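Local structure of putative uncharacterized protein (Pyrococcus furiosus, 3VR0) at residues C[87-92]-C[128-133]; C[101-106]-C[133-138]; C[121-126]-C[193-198]; C[137-142]-C[232-237]; C[166-171]-C[204-209]. The protein probably activates the archaeal proteasome, as a PAC2-family homologue of proteasome assembly chaperones. All coordinates share one frame; numbering follows the deposited sequence.

Contact 1. Residues C[87-92]-C[128-133]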
# COMPACT_ATOMS: atom_id res chain seq x y z
N ASN C 87 -3.64 -8.10 19.88
CA ASN C 87 -4.96 -8.06 20.50
C ASN C 87 -5.01 -9.27 21.45
O ASN C 87 -4.24 -10.25 21.28
CB ASN C 87 -6.08 -8.15 19.47
CG ASN C 87 -6.08 -6.98 18.47
OD1 ASN C 87 -6.74 -7.07 17.43
ND2 ASN C 87 -5.33 -5.88 18.77
N GLU C 88 -5.93 -9.22 22.42
CA GLU C 88 -6.02 -10.25 23.44
C GLU C 88 -7.44 -10.67 23.52
O GLU C 88 -8.32 -9.82 23.45
CB GLU C 88 -5.60 -9.70 24.80
CG GLU C 88 -4.13 -9.28 24.88
CD GLU C 88 -3.77 -8.67 26.26
OE1 GLU C 88 -4.62 -7.94 26.89
OE2 GLU C 88 -2.63 -8.92 26.72
N PHE C 89 -7.67 -11.98 23.64
CA PHE C 89 -9.00 -12.49 23.86
C PHE C 89 -9.12 -13.00 25.31
O PHE C 89 -8.23 -13.73 25.78
CB PHE C 89 -9.31 -13.65 22.92
CG PHE C 89 -9.38 -13.28 21.48
CD1 PHE C 89 -10.63 -13.04 20.84
CD2 PHE C 89 -8.22 -13.22 20.72
CE1 PHE C 89 -10.69 -12.74 19.47
CE2 PHE C 89 -8.28 -12.88 19.32
CZ PHE C 89 -9.49 -12.66 18.71
N TYR C 90 -10.21 -12.61 25.98
CA TYR C 90 -10.52 -13.04 27.35
C TYR C 90 -11.84 -13.78 27.32
O TYR C 90 -12.71 -13.46 26.49
CB TYR C 90 -10.67 -11.83 28.30
CG TYR C 90 -9.37 -11.12 28.56
CD1 TYR C 90 -8.69 -11.29 29.74
CD2 TYR C 90 -8.83 -10.29 27.60
CE1 TYR C 90 -7.47 -10.64 29.96
CE2 TYR C 90 -7.64 -9.64 27.80
CZ TYR C 90 -6.96 -9.82 28.97
OH TYR C 90 -5.77 -9.15 29.13
N TYR C 91 -12.04 -14.75 28.19
CA TYR C 91 -13.39 -15.33 28.26
C TYR C 91 -14.00 -15.24 29.65
O TYR C 91 -13.29 -15.13 30.68
CB TYR C 91 -13.38 -16.79 27.78
CG TYR C 91 -12.82 -17.76 28.84
CD1 TYR C 91 -13.68 -18.40 29.76
CD2 TYR C 91 -11.46 -18.01 28.91
CE1 TYR C 91 -13.17 -19.31 30.72
CE2 TYR C 91 -10.93 -18.90 29.82
CZ TYR C 91 -11.79 -19.54 30.75
OH TYR C 91 -11.23 -20.41 31.64
N TRP C 92 -15.32 -15.34 29.69
CA TRP C 92 -16.01 -15.43 30.97
C TRP C 92 -17.01 -16.54 30.84
O TRP C 92 -17.77 -16.58 29.86
CB TRP C 92 -16.74 -14.13 31.30
CG TRP C 92 -17.48 -14.11 32.60
CD1 TRP C 92 -16.94 -13.95 33.87
CD2 TRP C 92 -18.91 -14.16 32.77
NE1 TRP C 92 -17.97 -13.90 34.80
CE2 TRP C 92 -19.17 -14.05 34.16
CE3 TRP C 92 -20.00 -14.33 31.88
CZ2 TRP C 92 -20.48 -14.06 34.69
CZ3 TRP C 92 -21.30 -14.34 32.40
CH2 TRP C 92 -21.53 -14.21 33.82
N ASP C 128 -13.10 -16.26 12.45
CA ASP C 128 -12.87 -17.71 12.29
C ASP C 128 -12.61 -18.32 13.67
O ASP C 128 -13.00 -19.44 13.96
CB ASP C 128 -11.65 -18.07 11.40
CG ASP C 128 -11.80 -17.61 9.92
OD1 ASP C 128 -12.93 -17.36 9.42
OD2 ASP C 128 -10.76 -17.50 9.25
N PHE C 129 -11.88 -17.61 14.49
CA PHE C 129 -11.48 -18.12 15.77
C PHE C 129 -12.72 -18.26 16.72
O PHE C 129 -12.93 -19.29 17.32
CB PHE C 129 -10.43 -17.20 16.36
CG PHE C 129 -9.99 -17.58 17.74
CD1 PHE C 129 -9.48 -18.88 18.00
CD2 PHE C 129 -10.14 -16.69 18.80
CE1 PHE C 129 -9.08 -19.24 19.31
CE2 PHE C 129 -9.73 -17.04 20.12
CZ PHE C 129 -9.21 -18.32 20.37
N VAL C 130 -13.53 -17.22 16.78
CA VAL C 130 -14.65 -17.14 17.69
C VAL C 130 -15.78 -18.14 17.30
O VAL C 130 -16.46 -18.71 18.17
CB VAL C 130 -14.97 -15.64 17.76
CG1 VAL C 130 -16.27 -15.20 17.17
CG2 VAL C 130 -14.42 -14.94 19.00
N GLN C 131 -15.95 -18.38 16.01
CA GLN C 131 -16.85 -19.42 15.54
C GLN C 131 -16.40 -20.85 15.91
O GLN C 131 -17.23 -21.74 15.95
CB GLN C 131 -17.04 -19.34 14.02
CG GLN C 131 -17.90 -18.17 13.52
CD GLN C 131 -18.08 -18.24 11.99
OE1 GLN C 131 -17.13 -18.06 11.22
NE2 GLN C 131 -19.29 -18.54 11.56
N GLU C 132 -15.12 -21.07 16.19
CA GLU C 132 -14.74 -22.38 16.70
C GLU C 132 -15.42 -22.69 18.02
O GLU C 132 -15.53 -23.85 18.35
CB GLU C 132 -13.23 -22.53 16.85
CG GLU C 132 -12.49 -22.39 15.53
CD GLU C 132 -11.00 -22.49 15.71
OE1 GLU C 132 -10.51 -22.82 16.84
OE2 GLU C 132 -10.31 -22.27 14.71
N PHE C 133 -15.91 -21.67 18.74
CA PHE C 133 -16.56 -21.87 20.05
C PHE C 133 -18.06 -21.78 19.95
O PHE C 133 -18.75 -21.70 20.95
CB PHE C 133 -15.99 -20.89 21.08
CG PHE C 133 -14.54 -21.10 21.29
CD1 PHE C 133 -14.09 -22.09 22.19
CD2 PHE C 133 -13.60 -20.42 20.49
CE1 PHE C 133 -12.69 -22.35 22.31
CE2 PHE C 133 -12.24 -20.65 20.62
CZ PHE C 133 -11.78 -21.62 21.53
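F129 drives the edge of its ring onto the face of F89, an edge-to-face (T-shaped) pair with centroids 5.1 Å apart and planes at 69°. The edge atoms CD2 and CE2 do the touching: F129 CD2 stands over the centre of the F89 ring, and F129 CE2 lies 4.0 Å from F89 CG. The helix residue reaches this place because its CG is anti to its own backbone N (chi1 177°), which carries the ring from the helix to the sheet. Beside it the packing is slacker, V130 CG2 meeting F89 CE1 obliquely at 4.4 Å. An alanine at F89 would probably leave the edge of F129 without the aromatic face it rests on and open a gap beside V130. The solvent side is polar instead. D128 and Q131 turn to R203, while exposed E132 forms a salt bridge with R27. On the reverse face of the strand, the hydroxyl of Y90 donates to E88 OE1 at 2.8 Å, arriving from above the carboxylate plane. The buried pair thus joins strand 87-92 to the end of helix 116-131: F62 of strand 60-66 and I103 and V105 of strand 102-107 flank F89 within the sheet, A63 meets F129, and M126, one turn earlier in the helix, also packs on F89.

Contact 2. Residues C[101-106]-C[133-138]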
# COMPACT_ATOMS: atom_id res chain seq x y z
N ASP C 101 -22.17 -17.12 28.29
CA ASP C 101 -20.72 -17.03 28.23
C ASP C 101 -20.25 -15.85 27.28
O ASP C 101 -20.97 -15.50 26.30
CB ASP C 101 -20.19 -18.33 27.65
CG ASP C 101 -20.46 -19.57 28.56
OD1 ASP C 101 -20.75 -19.41 29.78
OD2 ASP C 101 -20.42 -20.68 28.01
N LEU C 102 -19.05 -15.31 27.57
CA LEU C 102 -18.48 -14.20 26.79
C LEU C 102 -17.10 -14.51 26.28
O LEU C 102 -16.32 -15.18 26.96
CB LEU C 102 -18.41 -12.89 27.59
CG LEU C 102 -19.78 -12.52 28.22
CD1 LEU C 102 -19.67 -11.35 29.17
CD2 LEU C 102 -20.84 -12.28 27.11
N ILE C 103 -16.83 -13.99 25.07
CA ILE C 103 -15.46 -13.73 24.61
C ILE C 103 -15.33 -12.21 24.39
O ILE C 103 -16.20 -11.58 23.71
CB ILE C 103 -15.17 -14.46 23.26
CG1 ILE C 103 -15.40 -15.97 23.41
CG2 ILE C 103 -13.70 -14.12 22.69
CD1 ILE C 103 -15.23 -16.75 22.12
N ILE C 104 -14.25 -11.64 24.91
CA ILE C 104 -14.05 -10.23 24.84
C ILE C 104 -12.67 -10.00 24.23
O ILE C 104 -11.70 -10.56 24.68
CB ILE C 104 -14.14 -9.54 26.24
CG1 ILE C 104 -15.49 -9.83 26.89
CG2 ILE C 104 -13.91 -7.98 26.09
CD1 ILE C 104 -15.50 -9.56 28.43
N VAL C 105 -12.60 -9.21 23.17
CA VAL C 105 -11.30 -8.89 22.58
C VAL C 105 -11.01 -7.42 22.86
O VAL C 105 -11.90 -6.58 22.77
CB VAL C 105 -11.25 -9.16 21.04
CG1 VAL C 105 -12.26 -8.29 20.25
CG2 VAL C 105 -9.85 -8.95 20.49
N THR C 106 -9.76 -7.15 23.19
CA THR C 106 -9.22 -5.80 23.22
C THR C 106 -7.76 -5.86 22.75
O THR C 106 -7.28 -6.90 22.30
CB THR C 106 -9.38 -5.14 24.65
OG1 THR C 106 -9.10 -3.73 24.56
CG2 THR C 106 -8.44 -5.74 25.72
N PHE C 133 -15.91 -21.67 18.74
CA PHE C 133 -16.56 -21.87 20.05
C PHE C 133 -18.06 -21.78 19.95
O PHE C 133 -18.75 -21.70 20.95
CB PHE C 133 -15.99 -20.89 21.08
CG PHE C 133 -14.54 -21.10 21.29
CD1 PHE C 133 -14.09 -22.09 22.19
CD2 PHE C 133 -13.60 -20.42 20.49
CE1 PHE C 133 -12.69 -22.35 22.31
CE2 PHE C 133 -12.24 -20.65 20.62
CZ PHE C 133 -11.78 -21.62 21.53
N GLY C 134 -18.56 -21.79 18.73
CA GLY C 134 -19.98 -21.70 18.50
C GLY C 134 -20.55 -20.28 18.55
O GLY C 134 -21.75 -20.14 18.63
N THR C 135 -19.72 -19.23 18.56
CA THR C 135 -20.21 -17.83 18.56
C THR C 135 -21.07 -17.49 17.34
O THR C 135 -20.69 -17.81 16.20
CB THR C 135 -19.06 -16.84 18.55
OG1 THR C 135 -18.15 -17.19 19.59
CG2 THR C 135 -19.58 -15.38 18.76
N ARG C 136 -22.23 -16.89 17.61
CA ARG C 136 -23.16 -16.46 16.55
C ARG C 136 -23.37 -14.98 16.67
O ARG C 136 -23.69 -14.33 15.70
CB ARG C 136 -24.55 -17.16 16.68
CG ARG C 136 -24.48 -18.73 16.56
CD ARG C 136 -25.82 -19.42 16.99
NE ARG C 136 -26.21 -18.99 18.35
CZ ARG C 136 -27.37 -18.41 18.65
NH1 ARG C 136 -28.31 -18.26 17.70
NH2 ARG C 136 -27.60 -18.00 19.91
N GLU C 137 -23.22 -14.45 17.89
CA GLU C 137 -23.77 -13.17 18.26
C GLU C 137 -22.62 -12.25 18.70
O GLU C 137 -21.73 -12.68 19.45
CB GLU C 137 -24.77 -13.31 19.42
CG GLU C 137 -25.59 -12.01 19.65
CD GLU C 137 -26.72 -12.14 20.72
OE1 GLU C 137 -27.05 -13.28 21.08
OE2 GLU C 137 -27.21 -11.10 21.23
N ILE C 138 -22.66 -11.00 18.23
CA ILE C 138 -21.54 -10.07 18.39
C ILE C 138 -22.03 -8.76 18.94
O ILE C 138 -23.02 -8.26 18.47
CB ILE C 138 -20.90 -9.80 17.02
CG1 ILE C 138 -20.36 -11.07 16.41
CG2 ILE C 138 -19.76 -8.81 17.12
CD1 ILE C 138 -20.20 -11.02 14.82
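T135 OG1, which lies 3.9 Å from I103 CD1, donates a hydrogen bond to V130 O. That carbonyl oxygen is held twice, since the backbone N of F133 also bonds to it. Both bonds tie the chain leaving helix 116-131 back to its last turns. The threonine hydroxyl can reach the carbonyl because OG1 is anti to the carbonyl carbon of T135 (chi1 -50°), beside its backbone N. Across from this turn, I103 presents the tip of its longer branch: an extended chain (chi2 177°) brings CD1 up to the threonine and to the ring of F133, where I103 CD1 and F133 CD2 are 4.3 Å apart. The methyl approaches that ring obliquely, so this is plain apolar packing. F133 is also set by F129, with which it forms an edge-to-face pair. Between F133 and T135, G134 has a positive phi (82°), at which a side chain would collide with the carbonyl O of F133. The turn leads from helix 116-131 into strand 137-145, completing a beta-alpha-beta crossover that starts at strand 102-107. Strand 34-37 runs between those two parallel strands, giving backbone hydrogen bonds to I103 and packing F35 against T135, while F89 of strand 87-92 lies against I103 from its other neighbour in the sheet.

Contact 3. Residues C[121-126]-C[193-198]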
# COMPACT_ATOMS: atom_id res chain seq x y z
N GLU C 121 -8.68 -8.79 6.80
CA GLU C 121 -7.98 -9.98 7.18
C GLU C 121 -7.95 -10.19 8.69
O GLU C 121 -8.16 -11.29 9.11
CB GLU C 121 -6.53 -9.91 6.73
CG GLU C 121 -6.03 -11.26 6.47
CD GLU C 121 -4.59 -11.40 6.79
OE1 GLU C 121 -4.22 -11.13 7.95
OE2 GLU C 121 -3.84 -11.81 5.88
N VAL C 122 -7.68 -9.14 9.48
CA VAL C 122 -7.69 -9.28 10.95
C VAL C 122 -9.13 -9.63 11.45
O VAL C 122 -9.33 -10.61 12.19
CB VAL C 122 -7.14 -8.00 11.64
CG1 VAL C 122 -7.47 -8.00 13.19
CG2 VAL C 122 -5.65 -7.84 11.37
N ALA C 123 -10.13 -8.85 11.03
CA ALA C 123 -11.53 -9.14 11.37
C ALA C 123 -11.99 -10.57 11.02
O ALA C 123 -12.69 -11.23 11.77
CB ALA C 123 -12.44 -8.16 10.67
N GLY C 124 -11.61 -11.02 9.82
CA GLY C 124 -11.91 -12.34 9.34
C GLY C 124 -11.26 -13.42 10.24
O GLY C 124 -11.94 -14.40 10.59
N LYS C 125 -9.97 -13.25 10.60
CA LYS C 125 -9.31 -14.22 11.51
C LYS C 125 -9.99 -14.22 12.89
O LYS C 125 -10.17 -15.28 13.48
CB LYS C 125 -7.82 -13.91 11.72
CG LYS C 125 -6.93 -14.33 10.55
CD LYS C 125 -6.72 -15.87 10.47
CE LYS C 125 -6.22 -16.46 11.78
NZ LYS C 125 -5.89 -17.91 11.57
N MET C 126 -10.33 -13.05 13.40
CA MET C 126 -11.10 -12.99 14.68
C MET C 126 -12.40 -13.75 14.57
O MET C 126 -12.76 -14.47 15.51
CB MET C 126 -11.43 -11.58 15.12
CG MET C 126 -10.23 -10.78 15.47
SD MET C 126 -10.71 -9.15 16.11
CE MET C 126 -9.05 -8.63 16.53
N ALA C 193 -15.22 -2.29 14.98
CA ALA C 193 -16.62 -2.07 15.44
C ALA C 193 -17.64 -2.23 14.33
O ALA C 193 -18.83 -2.61 14.56
CB ALA C 193 -16.77 -0.73 16.12
N GLY C 194 -17.20 -1.97 13.11
CA GLY C 194 -18.06 -2.17 11.96
C GLY C 194 -17.82 -3.47 11.24
O GLY C 194 -18.77 -4.19 10.97
N LEU C 195 -16.57 -3.77 10.86
CA LEU C 195 -16.30 -4.96 10.02
C LEU C 195 -16.71 -6.28 10.68
O LEU C 195 -17.20 -7.19 9.99
CB LEU C 195 -14.81 -5.06 9.67
CG LEU C 195 -14.22 -4.02 8.70
CD1 LEU C 195 -12.91 -4.51 8.16
CD2 LEU C 195 -15.26 -3.71 7.56
N LEU C 196 -16.53 -6.39 12.02
CA LEU C 196 -16.98 -7.66 12.69
C LEU C 196 -18.41 -7.95 12.40
O LEU C 196 -18.78 -9.10 12.14
CB LEU C 196 -16.71 -7.65 14.19
CG LEU C 196 -15.20 -7.64 14.48
CD1 LEU C 196 -14.92 -7.43 16.01
CD2 LEU C 196 -14.53 -8.90 13.99
N LEU C 197 -19.24 -6.91 12.43
CA LEU C 197 -20.68 -7.13 12.18
C LEU C 197 -20.92 -7.33 10.68
O LEU C 197 -21.68 -8.24 10.28
CB LEU C 197 -21.51 -5.94 12.68
CG LEU C 197 -21.43 -5.72 14.20
CD1 LEU C 197 -22.14 -4.44 14.54
CD2 LEU C 197 -22.06 -6.91 14.98
N GLY C 198 -20.26 -6.50 9.86
CA GLY C 198 -20.50 -6.59 8.38
C GLY C 198 -20.08 -7.91 7.81
O GLY C 198 -20.81 -8.54 7.06
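A crossing of two helices, 116-131 and 192-202, brings A123 against L195 and L196. The short segments have axes 9.3 Å apart at closest approach and a crossing angle of -54°. The CA atoms of A123 and L196 come within 5.8 Å, a close approach consistent with the small alanine at the crossing. A123 CB is shared by both leucines: L195 CB lies 4.0 Å from A123 CB, and L196 CD2 is equally near it. The same methyl of L196 also rests on the helix backbone, with L196 CD2 3.7 Å from A123 O. In L196, CG lies beside the backbone N, anti to the carbonyl carbon (chi1 -66°), and it is the CD2 branch, not the extended CD1, that faces 121-126. One turn on, M126 CB closes the end of the patch at 4.3 Å from L196 CD2. The touching residues are all buried and apolar. E121 points away from the crossing and, with H69, binds a gold ion, which is probably an additive of the crystal rather than a cofactor. L195 also packs on Q73, and L197 on V82, of a second subunit. Both helices lie on one face of the central sheet, L196 reaching F35 and E37 of strand 34-37 and M126 reaching N87 and F89 of strand 87-92.

Contact 4. Residues C[137-142]-C[232-237]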
# COMPACT_ATOMS: atom_id res chain seq x y z
N GLU C 137 -23.22 -14.45 17.89
CA GLU C 137 -23.77 -13.17 18.26
C GLU C 137 -22.62 -12.25 18.70
O GLU C 137 -21.73 -12.68 19.45
CB GLU C 137 -24.77 -13.31 19.42
CG GLU C 137 -25.59 -12.01 19.65
CD GLU C 137 -26.72 -12.14 20.72
OE1 GLU C 137 -27.05 -13.28 21.08
OE2 GLU C 137 -27.21 -11.10 21.23
N ILE C 138 -22.66 -11.00 18.23
CA ILE C 138 -21.54 -10.07 18.39
C ILE C 138 -22.03 -8.76 18.94
O ILE C 138 -23.02 -8.26 18.47
CB ILE C 138 -20.90 -9.80 17.02
CG1 ILE C 138 -20.36 -11.07 16.41
CG2 ILE C 138 -19.76 -8.81 17.12
CD1 ILE C 138 -20.20 -11.02 14.82
N ILE C 139 -21.32 -8.17 19.90
CA ILE C 139 -21.66 -6.83 20.33
C ILE C 139 -20.40 -6.00 20.17
O ILE C 139 -19.38 -6.36 20.72
CB ILE C 139 -22.11 -6.84 21.83
CG1 ILE C 139 -23.38 -7.69 22.01
CG2 ILE C 139 -22.36 -5.42 22.28
CD1 ILE C 139 -23.87 -7.72 23.52
N THR C 140 -20.44 -4.90 19.41
CA THR C 140 -19.23 -4.06 19.33
C THR C 140 -19.45 -2.74 20.08
O THR C 140 -20.53 -2.21 20.09
CB THR C 140 -18.81 -3.79 17.86
OG1 THR C 140 -19.86 -3.10 17.23
CG2 THR C 140 -18.62 -5.12 17.06
N MET C 141 -18.40 -2.24 20.68
CA MET C 141 -18.46 -1.08 21.48
C MET C 141 -17.45 -0.12 20.91
O MET C 141 -16.34 -0.53 20.54
CB MET C 141 -18.05 -1.44 22.92
CG MET C 141 -18.93 -2.62 23.51
SD MET C 141 -18.55 -2.81 25.25
CE MET C 141 -16.81 -3.11 25.21
N GLY C 142 -17.81 1.15 20.88
CA GLY C 142 -16.86 2.19 20.52
C GLY C 142 -17.47 3.60 20.66
O GLY C 142 -18.46 3.80 21.36
N THR C 232 -23.88 -4.25 29.46
CA THR C 232 -24.21 -5.06 30.65
C THR C 232 -25.72 -5.19 30.85
O THR C 232 -26.26 -6.28 31.13
CB THR C 232 -23.55 -4.58 31.91
OG1 THR C 232 -23.90 -3.21 32.15
CG2 THR C 232 -22.02 -4.76 31.83
N LYS C 233 -26.45 -4.12 30.57
CA LYS C 233 -27.91 -4.24 30.61
C LYS C 233 -28.46 -5.28 29.63
O LYS C 233 -29.32 -6.10 30.00
CB LYS C 233 -28.56 -2.85 30.44
CG LYS C 233 -29.93 -2.81 29.80
CD LYS C 233 -30.99 -3.59 30.58
CE LYS C 233 -31.41 -2.91 31.85
NZ LYS C 233 -32.91 -3.07 31.94
N ILE C 234 -27.98 -5.29 28.39
CA ILE C 234 -28.40 -6.37 27.46
C ILE C 234 -28.01 -7.79 27.96
O ILE C 234 -28.68 -8.77 27.65
CB ILE C 234 -27.83 -6.12 26.03
CG1 ILE C 234 -28.61 -5.01 25.34
CG2 ILE C 234 -27.89 -7.34 25.18
CD1 ILE C 234 -27.91 -4.40 24.15
N LEU C 235 -26.88 -7.88 28.66
CA LEU C 235 -26.34 -9.16 29.10
C LEU C 235 -27.02 -9.69 30.38
O LEU C 235 -26.93 -10.89 30.67
CB LEU C 235 -24.83 -9.04 29.30
CG LEU C 235 -23.95 -8.76 28.07
CD1 LEU C 235 -22.52 -8.69 28.52
CD2 LEU C 235 -24.14 -9.81 26.98
N GLY C 236 -27.70 -8.81 31.12
CA GLY C 236 -28.34 -9.18 32.39
C GLY C 236 -27.33 -9.14 33.53
O GLY C 236 -27.48 -9.84 34.52
N LEU C 237 -26.31 -8.31 33.41
CA LEU C 237 -25.27 -8.28 34.43
C LEU C 237 -25.27 -6.95 35.11
O LEU C 237 -25.62 -5.95 34.50
CB LEU C 237 -23.88 -8.47 33.80
CG LEU C 237 -23.67 -9.80 33.08
CD1 LEU C 237 -22.46 -9.65 32.19
CD2 LEU C 237 -23.55 -10.99 34.07
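The Schellman end of helix 221-235 sets I234 and L235 against I139 of the central sheet. Its geometry is clear: G236 has a positive phi (83°), L237 N bonds to T232 O at 3.1 Å, and a weak bond runs from G236 N to K233 O. I139 meets the helix with one atom, CD1, at the end of a fully extended branch (chi2 -180°). I139 CD1 lies 4.1 Å from L235 CD2 and 4.4 Å from I234 CG2, so it sits against the last two helical residues, the I139 and L235 side chains running alongside one another with opposite headings. This is helix-on-sheet packing in an alpha/beta fold, where strand 137-145 runs between 34-37 and 206-214. Both neighbours contribute, I34 touching I139 and L235, and I208 touching I139. Helix 164-172 also packs on I234, through Y168, K171 and L172. Beyond the turn, G236 O accepts a hydrogen bond from H99 NE2.

Contact 5. Residues C[166-171]-C[204-209]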
# COMPACT_ATOMS: atom_id res chain seq x y z
N GLU C 166 -36.15 -4.97 17.98
CA GLU C 166 -37.04 -5.10 19.13
C GLU C 166 -36.53 -6.14 20.14
O GLU C 166 -36.73 -6.01 21.37
CB GLU C 166 -38.49 -5.30 18.71
CG GLU C 166 -38.88 -6.67 18.17
CD GLU C 166 -40.40 -6.88 18.28
OE1 GLU C 166 -41.07 -6.02 18.92
OE2 GLU C 166 -40.93 -7.88 17.73
N TYR C 167 -35.77 -7.11 19.61
CA TYR C 167 -35.03 -8.02 20.46
C TYR C 167 -34.19 -7.22 21.42
O TYR C 167 -34.36 -7.34 22.63
CB TYR C 167 -34.18 -9.03 19.66
CG TYR C 167 -33.36 -9.94 20.55
CD1 TYR C 167 -33.95 -11.02 21.24
CD2 TYR C 167 -31.99 -9.71 20.73
CE1 TYR C 167 -33.20 -11.85 22.07
CE2 TYR C 167 -31.23 -10.54 21.56
CZ TYR C 167 -31.85 -11.61 22.22
OH TYR C 167 -31.09 -12.41 23.05
N TYR C 168 -33.31 -6.36 20.90
CA TYR C 168 -32.43 -5.62 21.80
C TYR C 168 -33.17 -4.52 22.53
O TYR C 168 -32.78 -4.14 23.62
CB TYR C 168 -31.18 -5.06 21.11
CG TYR C 168 -30.23 -6.14 20.68
CD1 TYR C 168 -30.11 -6.49 19.35
CD2 TYR C 168 -29.48 -6.83 21.62
CE1 TYR C 168 -29.27 -7.50 18.95
CE2 TYR C 168 -28.66 -7.85 21.26
CZ TYR C 168 -28.55 -8.18 19.92
OH TYR C 168 -27.70 -9.18 19.56
N LYS C 169 -34.21 -3.98 21.90
CA LYS C 169 -35.03 -2.96 22.60
C LYS C 169 -35.60 -3.51 23.89
O LYS C 169 -35.52 -2.86 24.90
CB LYS C 169 -36.16 -2.42 21.74
CG LYS C 169 -35.83 -1.09 21.06
CD LYS C 169 -36.97 -0.64 20.14
CE LYS C 169 -36.63 0.64 19.41
NZ LYS C 169 -37.43 0.72 18.14
N SER C 170 -36.13 -4.74 23.83
CA SER C 170 -36.68 -5.43 25.02
C SER C 170 -35.65 -5.53 26.11
O SER C 170 -35.91 -5.13 27.25
CB SER C 170 -37.12 -6.85 24.67
OG SER C 170 -37.98 -6.83 23.57
N LYS C 171 -34.48 -6.05 25.76
CA LYS C 171 -33.39 -6.25 26.72
C LYS C 171 -33.01 -4.95 27.37
O LYS C 171 -32.61 -4.95 28.53
CB LYS C 171 -32.14 -6.82 26.03
CG LYS C 171 -32.38 -8.10 25.30
CD LYS C 171 -32.41 -9.23 26.25
CE LYS C 171 -32.53 -10.55 25.52
NZ LYS C 171 -32.67 -11.60 26.57
N GLY C 204 -23.63 -15.44 8.51
CA GLY C 204 -24.84 -15.93 9.16
C GLY C 204 -24.85 -15.59 10.63
O GLY C 204 -25.75 -16.02 11.34
N MET C 205 -23.87 -14.80 11.06
CA MET C 205 -23.77 -14.24 12.43
C MET C 205 -24.56 -12.93 12.53
O MET C 205 -25.07 -12.40 11.53
CB MET C 205 -22.29 -13.99 12.79
CG MET C 205 -21.40 -15.26 12.73
SD MET C 205 -19.66 -14.87 12.97
CE MET C 205 -19.54 -14.66 14.78
N PHE C 206 -24.67 -12.38 13.74
CA PHE C 206 -25.59 -11.25 13.94
C PHE C 206 -25.19 -10.50 15.16
O PHE C 206 -24.43 -11.03 16.00
CB PHE C 206 -27.05 -11.72 14.02
CG PHE C 206 -27.37 -12.60 15.23
CD1 PHE C 206 -27.85 -12.04 16.41
CD2 PHE C 206 -27.24 -13.99 15.16
CE1 PHE C 206 -28.18 -12.87 17.54
CE2 PHE C 206 -27.55 -14.82 16.28
CZ PHE C 206 -28.03 -14.24 17.46
N GLY C 207 -25.68 -9.27 15.27
CA GLY C 207 -25.40 -8.52 16.47
C GLY C 207 -25.68 -7.05 16.40
O GLY C 207 -26.49 -6.62 15.62
N ILE C 208 -25.01 -6.28 17.25
CA ILE C 208 -25.38 -4.91 17.46
C ILE C 208 -24.11 -4.11 17.70
O ILE C 208 -23.18 -4.61 18.30
CB ILE C 208 -26.36 -4.78 18.73
CG1 ILE C 208 -26.81 -3.35 18.93
CG2 ILE C 208 -25.69 -5.38 20.04
CD1 ILE C 208 -28.17 -3.24 19.85
N SER C 209 -24.09 -2.89 17.19
CA SER C 209 -23.08 -1.93 17.42
C SER C 209 -23.61 -0.90 18.41
O SER C 209 -24.67 -0.34 18.23
CB SER C 209 -22.82 -1.17 16.10
OG SER C 209 -22.09 0.01 16.42
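Y168 carries its CG anti to the carbonyl carbon (chi1 -68°), and I208 carries CG1 anti to its backbone N (chi1 -177°); together these torsions lay the isoleucine flat along one face of the tyrosine ring. I208 CG2 sits 4.1 Å from the centroid of the Y168 ring and 16° off its normal, a CH-pi contact, while I208 CD1 covers the root of the ring at 3.7 Å from Y168 CG. On the opposite face of the ring stands CD2 of Y167, so Y168 is held between two side chains. The contact packs helix 164-172 on strand 206-214 of the central sheet, with short-segment axes 10.2 Å apart. Farther out, the phenol end passes over the strand backbone, Y168 OH lying 3.9 Å from G207 CA, and F206 CE1 is close by. The hydroxyl's polar partner is on the next strand, where Y168 OH bonds to E137 OE2. A phenylalanine in place of Y168 could keep the CH-pi contact but would probably leave the buried E137 carboxylate with R100 and without its phenol mate. G207 has backbone angles at which a side chain would strike the carbonyl O of F206. I234 of helix 221-235 also touches Y168.

The five contacts line the two faces of one mixed sheet. Contacts 1 and 2, with centres about 6 Å apart, share F133 and lie under helix 116-131, which contact 3 joins to helix 192-202. Contacts 4 and 5, centres about 9 Å apart, cover the opposite face with helices 221-235 and 164-172. Strand 137-145 connects the faces: contacts 2 and 4 share E137 and I138, and although the centres of contacts 3 and 4 are about 17 Å apart, T140 OG1 bonds to A193 O at 2.9 Å. Contact 3 holds E121 of the gold site, and the side chain of L195 is about 5 Å from a bound gold ion.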